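Local coordinates for protein cephalosporin hydroxylase CMCI (Streptomyces clavuligerus, PDB 2BR4) that binds S-adenosylmethionine and magnesium in a Rossmann-like methyltransferase fold and probably helps hydroxylate and methoxylate cephalosporins in cephamycin biosynthesis, at residues V86-Y91 with L155-D160; Y182-D187 with S222-G227. The protein carries 1 engineered substitution. All coordinates share one frame; numbering follows the deposited sequence.

In the fold
Contact 1 and contact 2 follow one another along the chain, their centres about 11 Å apart, and both lie on the central mixed sheet of a Rossmann-like methyltransferase domain. Contact 1 pairs strands 84-88 and 155-159 as parallel neighbours. Strand 182-185, the next one across, belongs to contact 2, where the loop leading into antiparallel strand 228-230 covers its end. Phe157 and Phe183 bring the two contacts together on one side of the sheet, their ring planes about 15° apart. At the C-terminal strand ends, 86-91 holds S-adenosylmethionine, while Asp160 of contact 1 and Asp187 of contact 2 form the magnesium site beside it, putting cofactor and metal in one pocket.

Contact 1: V86-Y91 with L155-D160; sequences VELGVY and LIFIDD. With SAM (S-adenosylmethionine), chain V.
Val86 and Ile158 meet across two parallel strands whose short axes are inclined by 9°. Backbone bonds pass from Val86 N to Ile156 O (2.8 Å), from Ile158 N to Val86 O (3.1 Å) and from Leu88 N to Ile158 O (2.9 Å); Asp160 N adds a weak one to Leu88 O.

Apolar packing centres on Phe157. With CG anti to its own N (chi1 -169°), the ring reaches across so that CD1 lies 3.8 Å from Val86 CB and CE2 3.7 Å from Leu88 CD1. An alanine here would take the ring away and is likely to open a gap beside Val86 and Leu88 and leave the Phe183 ring without its partner.

Near the C-terminal strand ends, Glu87 OE1 and Asp160 OD2 lie 2.9 Å apart, two acceptors and no hydrogen bond, carboxylate planes at 48°; Lys65, salt-bridged to both, probably offsets the like charges. Gly89 O accepts a bond from S-adenosylmethionine N (3.0 Å), and Glu87 OE2 a weak one, so this glycine-bearing loop holds the methionine moiety, as in other Rossmann-like methyltransferases.

Strand 111-116 pairs with Glu87 on one flank, strand 182-185 with Phe157 on the other; helices 67-80 and 94-105 cover the Ile158 face.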
loop_
_atom_site.group_PDB
_atom_site.type_symbol
_atom_site.label_atom_id
_atom_site.label_comp_id
_atom_site.label_asym_id
_atom_site.label_seq_id
_atom_site.Cartn_x
_atom_site.Cartn_y
_atom_site.Cartn_z
ATOM N N VAL E 86 0.014 -18.370 -33.728
ATOM C CA VAL E 86 -1.197 -19.123 -33.417
ATOM C C VAL E 86 -1.834 -18.537 -32.158
ATOM O O VAL E 86 -1.138 -18.088 -31.246
ATOM C CB VAL E 86 -0.905 -20.631 -33.184
ATOM C CG1 VAL E 86 -2.199 -21.427 -33.123
ATOM C CG2 VAL E 86 -0.007 -21.197 -34.272
ATOM N N GLU E 87 -3.162 -18.543 -32.115
ATOM C CA GLU E 87 -3.904 -18.029 -30.976
ATOM C C GLU E 87 -5.010 -19.006 -30.636
ATOM O O GLU E 87 -6.060 -18.981 -31.254
ATOM C CB GLU E 87 -4.499 -16.646 -31.280
ATOM C CG GLU E 87 -3.771 -15.481 -30.619
ATOM C CD GLU E 87 -4.191 -15.259 -29.181
ATOM O OE1 GLU E 87 -4.233 -16.240 -28.408
ATOM O OE2 GLU E 87 -4.471 -14.102 -28.812
ATOM N N LEU E 88 -4.746 -19.890 -29.676
ATOM C CA LEU E 88 -5.789 -20.722 -29.071
ATOM C C LEU E 88 -6.797 -19.814 -28.391
ATOM O O LEU E 88 -6.406 -18.897 -27.691
ATOM C CB LEU E 88 -5.187 -21.672 -28.035
ATOM C CG LEU E 88 -4.875 -23.093 -28.492
ATOM C CD1 LEU E 88 -4.334 -23.914 -27.326
ATOM C CD2 LEU E 88 -6.124 -23.729 -29.050
ATOM N N GLY E 89 -8.087 -20.064 -28.590
ATOM C CA GLY E 89 -9.125 -19.165 -28.105
ATOM C C GLY E 89 -9.135 -17.830 -28.830
ATOM O O GLY E 89 -8.162 -17.076 -28.759
ATOM N N VAL E 90 -10.246 -17.529 -29.508
ATOM C CA VAL E 90 -10.353 -16.361 -30.399
ATOM C C VAL E 90 -11.276 -15.251 -29.851
ATOM O O VAL E 90 -10.941 -14.056 -29.932
ATOM C CB VAL E 90 -10.859 -16.801 -31.807
ATOM C CG1 VAL E 90 -11.278 -15.602 -32.655
ATOM C CG2 VAL E 90 -9.790 -17.620 -32.530
ATOM N N TYR E 91 -12.432 -15.655 -29.324
ATOM C CA TYR E 91 -13.488 -14.730 -28.891
ATOM C C TYR E 91 -13.968 -13.835 -30.045
ATOM O O TYR E 91 -14.546 -14.328 -31.005
ATOM C CB TYR E 91 -13.069 -13.925 -27.641
ATOM C CG TYR E 91 -14.229 -13.219 -26.949
ATOM C CD1 TYR E 91 -15.389 -13.917 -26.606
ATOM C CD2 TYR E 91 -14.173 -11.863 -26.645
ATOM C CE1 TYR E 91 -16.452 -13.291 -25.986
ATOM C CE2 TYR E 91 -15.236 -11.225 -26.016
ATOM C CZ TYR E 91 -16.378 -11.952 -25.693
ATOM O OH TYR E 91 -17.453 -11.356 -25.076
ATOM N N LEU E 155 7.746 -19.128 -34.803
ATOM C CA LEU E 155 6.335 -19.289 -34.467
ATOM C C LEU E 155 6.093 -18.881 -33.026
ATOM O O LEU E 155 6.933 -19.120 -32.168
ATOM C CB LEU E 155 5.922 -20.750 -34.646
ATOM C CG LEU E 155 4.437 -21.071 -34.446
ATOM C CD1 LEU E 155 4.006 -22.125 -35.440
ATOM C CD2 LEU E 155 4.120 -21.543 -33.033
ATOM N N ILE E 156 4.935 -18.276 -32.771
ATOM C CA ILE E 156 4.492 -17.946 -31.415
ATOM C C ILE E 156 3.123 -18.585 -31.196
ATOM O O ILE E 156 2.171 -18.287 -31.907
ATOM C CB ILE E 156 4.418 -16.421 -31.203
ATOM C CG1 ILE E 156 5.807 -15.790 -31.363
ATOM C CG2 ILE E 156 3.852 -16.097 -29.813
ATOM C CD1 ILE E 156 5.801 -14.279 -31.426
ATOM N N PHE E 157 3.048 -19.472 -30.211
ATOM C CA PHE E 157 1.845 -20.220 -29.904
ATOM C C PHE E 157 1.327 -19.697 -28.570
ATOM O O PHE E 157 2.038 -19.760 -27.564
ATOM C CB PHE E 157 2.186 -21.715 -29.805
ATOM C CG PHE E 157 0.987 -22.620 -29.754
ATOM C CD1 PHE E 157 0.527 -23.254 -30.900
ATOM C CD2 PHE E 157 0.322 -22.846 -28.555
ATOM C CE1 PHE E 157 -0.584 -24.097 -30.848
ATOM C CE2 PHE E 157 -0.783 -23.690 -28.496
ATOM C CZ PHE E 157 -1.237 -24.314 -29.641
ATOM N N ILE E 158 0.092 -19.193 -28.570
ATOM C CA ILE E 158 -0.497 -18.529 -27.406
ATOM C C ILE E 158 -1.731 -19.282 -26.909
ATOM O O ILE E 158 -2.724 -19.408 -27.625
ATOM C CB ILE E 158 -0.899 -17.077 -27.763
ATOM C CG1 ILE E 158 0.290 -16.305 -28.335
ATOM C CG2 ILE E 158 -1.427 -16.353 -26.537
ATOM C CD1 ILE E 158 -0.091 -15.000 -29.020
ATOM N N ASP E 159 -1.664 -19.780 -25.680
ATOM C CA ASP E 159 -2.832 -20.356 -25.030
ATOM C C ASP E 159 -3.720 -19.286 -24.394
ATOM O O ASP E 159 -3.356 -18.668 -23.393
ATOM C CB ASP E 159 -2.420 -21.364 -23.962
ATOM C CG ASP E 159 -3.608 -22.122 -23.411
ATOM O OD1 ASP E 159 -3.514 -22.684 -22.295
ATOM O OD2 ASP E 159 -4.686 -22.203 -24.043
ATOM N N ASP E 160 -4.894 -19.084 -24.980
ATOM C CA ASP E 160 -5.901 -18.187 -24.417
ATOM C C ASP E 160 -7.234 -18.889 -24.187
ATOM O O ASP E 160 -8.252 -18.232 -24.046
ATOM C CB ASP E 160 -6.095 -16.980 -25.326
ATOM C CG ASP E 160 -5.290 -15.796 -24.883
ATOM O OD1 ASP E 160 -5.501 -15.323 -23.739
ATOM O OD2 ASP E 160 -4.426 -15.279 -25.626
HETATM N N SAM V . -7.799 -14.123 -28.376
HETATM C CA SAM V . -8.618 -13.393 -27.416
HETATM C C SAM V . -8.058 -11.989 -27.184
HETATM O O SAM V . -7.026 -11.809 -26.538
HETATM O OXT SAM V . -8.616 -10.986 -27.639
HETATM C CB SAM V . -8.686 -14.170 -26.099
HETATM C CG SAM V . -9.642 -15.373 -26.097
HETATM S SD SAM V . -10.874 -15.351 -24.758
HETATM C CE SAM V . -9.793 -15.155 -23.319
HETATM C "C5'" SAM V . -11.314 -17.090 -24.496
HETATM C "C4'" SAM V . -11.857 -17.829 -25.710
HETATM O "O4'" SAM V . -11.500 -19.192 -25.582
HETATM C "C3'" SAM V . -13.378 -17.772 -25.825
HETATM O "O3'" SAM V . -13.750 -17.318 -27.103
HETATM C "C2'" SAM V . -13.853 -19.195 -25.594
HETATM O "O2'" SAM V . -14.919 -19.585 -26.432
HETATM C "C1'" SAM V . -12.609 -20.012 -25.898
HETATM N N9 SAM V . -12.607 -21.316 -25.195
HETATM C C8 SAM V . -12.901 -21.582 -23.880
HETATM N N7 SAM V . -12.779 -22.915 -23.678
HETATM C C5 SAM V . -12.414 -23.506 -24.843
HETATM C C6 SAM V . -12.150 -24.829 -25.206
HETATM N N6 SAM V . -12.239 -25.819 -24.322
HETATM N N1 SAM V . -11.787 -25.117 -26.507
HETATM C C2 SAM V . -11.688 -24.114 -27.448
HETATM N N3 SAM V . -11.942 -22.809 -27.085
HETATM C C4 SAM V . -12.303 -22.509 -25.807
#

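Contact 2: Y182-D187 with S222-G227; sequences YFIIED and SQLDRG. With MG (magnesium ion), chain U.
Ile185 and Gly227 are joined by a backbone bond, Ile185 N to Gly227 O (3.0 Å, 153° at the hydrogen). The same oxygen receives a CA-H...O contact from Ile184 CA at 3.3 Å. Further on, Asp187 N gives a straighter bond to Gln223 O (2.8 Å, 166°). Between these two direct bonds a water donates to both Ile185 O and Asp225 O, bridging the chains. Residues 224-227 form a beta turn, closed by a weak bond from Gly227 N to Leu224 O. Gly227 packs close against the strand, and a side chain there would probably crowd Ile185 O.

The turn leads into strand 228-230, which lies antiparallel to 182-185 in the mixed sheet of this Rossmann-like methyltransferase fold, and the loop just after strand 182-185 carries a metal ligand. Asp187 OD2 binds magnesium at 2.4 Å, with Asp160 completing the pair of aspartates at the site. Because CG of Asp187 sits opposite its carbonyl carbon (chi1 -57°), the carboxylate lies alongside Gln223, and OD1 rests 3.6 Å from Gln223 CG. The Gln223 amide is gripped elsewhere: OE1 by Thr69 OG1 and Asp66 N, NE2 by Leu64 O.

Leu224 uses a single methyl, CD2, which lies 3.8 Å from Ile184 CG2 and 3.9 Å from Glu186 CG. Glu186 runs side by side with the leucine, and its carboxylate is held by Tyr73 and Lys65. Helix 67-80 packs on both Ile184 and Leu224. At the tip of the turn, Arg226 forms a weak salt bridge to Asp225; Asp225 has a long, weak ion pair to Arg46, and Arg226 O a weak bond from Trp41, both of a neighbouring subunit.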
loop_
_atom_site.group_PDB
_atom_site.type_symbol
_atom_site.label_atom_id
_atom_site.label_comp_id
_atom_site.label_asym_id
_atom_site.label_seq_id
_atom_site.Cartn_x
_atom_site.Cartn_y
_atom_site.Cartn_z
ATOM N N TYR E 182 8.097 -19.469 -29.208
ATOM C CA TYR E 182 7.477 -19.262 -27.896
ATOM C C TYR E 182 6.230 -20.134 -27.684
ATOM O O TYR E 182 5.537 -20.507 -28.638
ATOM C CB TYR E 182 7.123 -17.781 -27.709
ATOM C CG TYR E 182 8.326 -16.892 -27.455
ATOM C CD1 TYR E 182 9.182 -16.533 -28.487
ATOM C CD2 TYR E 182 8.608 -16.418 -26.183
ATOM C CE1 TYR E 182 10.290 -15.718 -28.261
ATOM C CE2 TYR E 182 9.715 -15.608 -25.945
ATOM C CZ TYR E 182 10.548 -15.258 -26.986
ATOM O OH TYR E 182 11.645 -14.456 -26.752
ATOM N N PHE E 183 5.995 -20.496 -26.424
ATOM C CA PHE E 183 4.727 -21.057 -25.971
ATOM C C PHE E 183 4.281 -20.225 -24.770
ATOM O O PHE E 183 4.816 -20.354 -23.675
ATOM C CB PHE E 183 4.873 -22.532 -25.596
ATOM C CG PHE E 183 3.554 -23.262 -25.451
ATOM C CD1 PHE E 183 3.116 -24.138 -26.434
ATOM C CD2 PHE E 183 2.758 -23.083 -24.324
ATOM C CE1 PHE E 183 1.909 -24.812 -26.300
ATOM C CE2 PHE E 183 1.551 -23.761 -24.189
ATOM C CZ PHE E 183 1.129 -24.622 -25.180
ATOM N N ILE E 184 3.301 -19.359 -24.995
ATOM C CA ILE E 184 2.854 -18.413 -23.989
ATOM C C ILE E 184 1.517 -18.838 -23.393
ATOM O O ILE E 184 0.535 -19.013 -24.106
ATOM C CB ILE E 184 2.778 -17.009 -24.610
ATOM C CG1 ILE E 184 4.186 -16.567 -25.024
ATOM C CG2 ILE E 184 2.184 -16.009 -23.626
ATOM C CD1 ILE E 184 4.223 -15.390 -25.955
ATOM N N ILE E 185 1.506 -19.020 -22.073
ATOM C CA ILE E 185 0.288 -19.302 -21.320
ATOM C C ILE E 185 -0.192 -18.025 -20.633
ATOM O O ILE E 185 0.378 -17.598 -19.629
ATOM C CB ILE E 185 0.552 -20.403 -20.276
ATOM C CG1 ILE E 185 0.989 -21.704 -20.963
ATOM C CG2 ILE E 185 -0.704 -20.642 -19.421
ATOM C CD1 ILE E 185 1.686 -22.707 -20.025
ATOM N N GLU E 186 -1.240 -17.419 -21.176
ATOM C CA GLU E 186 -1.790 -16.195 -20.608
ATOM C C GLU E 186 -2.667 -16.509 -19.398
ATOM O O GLU E 186 -3.312 -17.551 -19.345
ATOM C CB GLU E 186 -2.568 -15.396 -21.668
ATOM C CG GLU E 186 -1.715 -14.982 -22.874
ATOM C CD GLU E 186 -2.368 -13.941 -23.790
ATOM O OE1 GLU E 186 -3.517 -13.520 -23.552
ATOM O OE2 GLU E 186 -1.718 -13.529 -24.772
ATOM N N ASP E 187 -2.596 -15.625 -18.401
ATOM C CA ASP E 187 -3.517 -15.545 -17.258
ATOM C C ASP E 187 -3.419 -16.618 -16.173
ATOM O O ASP E 187 -3.501 -16.291 -14.990
ATOM C CB ASP E 187 -4.962 -15.457 -17.742
ATOM C CG ASP E 187 -5.184 -14.288 -18.651
ATOM O OD1 ASP E 187 -4.989 -13.145 -18.177
ATOM O OD2 ASP E 187 -5.528 -14.420 -19.851
ATOM N N SER E 222 1.067 -8.288 -16.158
ATOM C CA SER E 222 0.360 -9.175 -15.220
ATOM C C SER E 222 -0.455 -10.301 -15.885
ATOM O O SER E 222 -0.764 -11.294 -15.234
ATOM C CB SER E 222 -0.515 -8.386 -14.243
ATOM O OG SER E 222 -1.562 -7.721 -14.895
ATOM N N GLN E 223 -0.794 -10.168 -17.165
ATOM C CA GLN E 223 -1.487 -11.249 -17.874
ATOM C C GLN E 223 -0.496 -12.329 -18.302
ATOM O O GLN E 223 -0.840 -13.505 -18.348
ATOM C CB GLN E 223 -2.228 -10.730 -19.109
ATOM C CG GLN E 223 -3.492 -9.913 -18.822
ATOM C CD GLN E 223 -4.040 -9.252 -20.080
ATOM O OE1 GLN E 223 -3.314 -8.549 -20.796
ATOM N NE2 GLN E 223 -5.305 -9.501 -20.371
ATOM N N LEU E 224 0.731 -11.931 -18.624
ATOM C CA LEU E 224 1.747 -12.872 -19.087
ATOM C C LEU E 224 2.589 -13.394 -17.928
ATOM O O LEU E 224 3.464 -14.222 -18.126
ATOM C CB LEU E 224 2.643 -12.206 -20.128
ATOM C CG LEU E 224 1.925 -11.545 -21.313
ATOM C CD1 LEU E 224 2.916 -10.752 -22.133
ATOM C CD2 LEU E 224 1.216 -12.579 -22.181
ATOM N N ASP E 225 2.293 -12.913 -16.723
ATOM C CA ASP E 225 3.042 -13.223 -15.509
ATOM C C ASP E 225 3.560 -14.667 -15.429
ATOM O O ASP E 225 2.785 -15.616 -15.344
ATOM C CB ASP E 225 2.161 -12.916 -14.285
ATOM C CG ASP E 225 2.954 -12.784 -13.007
ATOM O OD1 ASP E 225 4.193 -12.800 -13.081
ATOM O OD2 ASP E 225 2.423 -12.652 -11.884
ATOM N N ARG E 226 4.883 -14.803 -15.445
ATOM C CA ARG E 226 5.580 -16.093 -15.364
ATOM C C ARG E 226 5.005 -17.161 -16.306
ATOM O O ARG E 226 4.837 -18.313 -15.922
ATOM C CB ARG E 226 5.596 -16.605 -13.915
ATOM C CG ARG E 226 6.279 -15.675 -12.911
ATOM C CD ARG E 226 5.913 -15.977 -11.463
ATOM N NE ARG E 226 4.571 -15.495 -11.121
ATOM C CZ ARG E 226 3.871 -15.866 -10.043
ATOM N NH1 ARG E 226 4.364 -16.741 -9.168
ATOM N NH2 ARG E 226 2.662 -15.347 -9.837
ATOM N N GLY E 227 4.728 -16.768 -17.543
ATOM C CA GLY E 227 4.132 -17.662 -18.524
ATOM C C GLY E 227 4.625 -17.477 -19.949
ATOM O O GLY E 227 3.997 -17.956 -20.883
HETATM MG MG MG U . -7.281 -14.950 -21.363
HETATM O O HOH W 1 0.241 -16.638 -16.874
#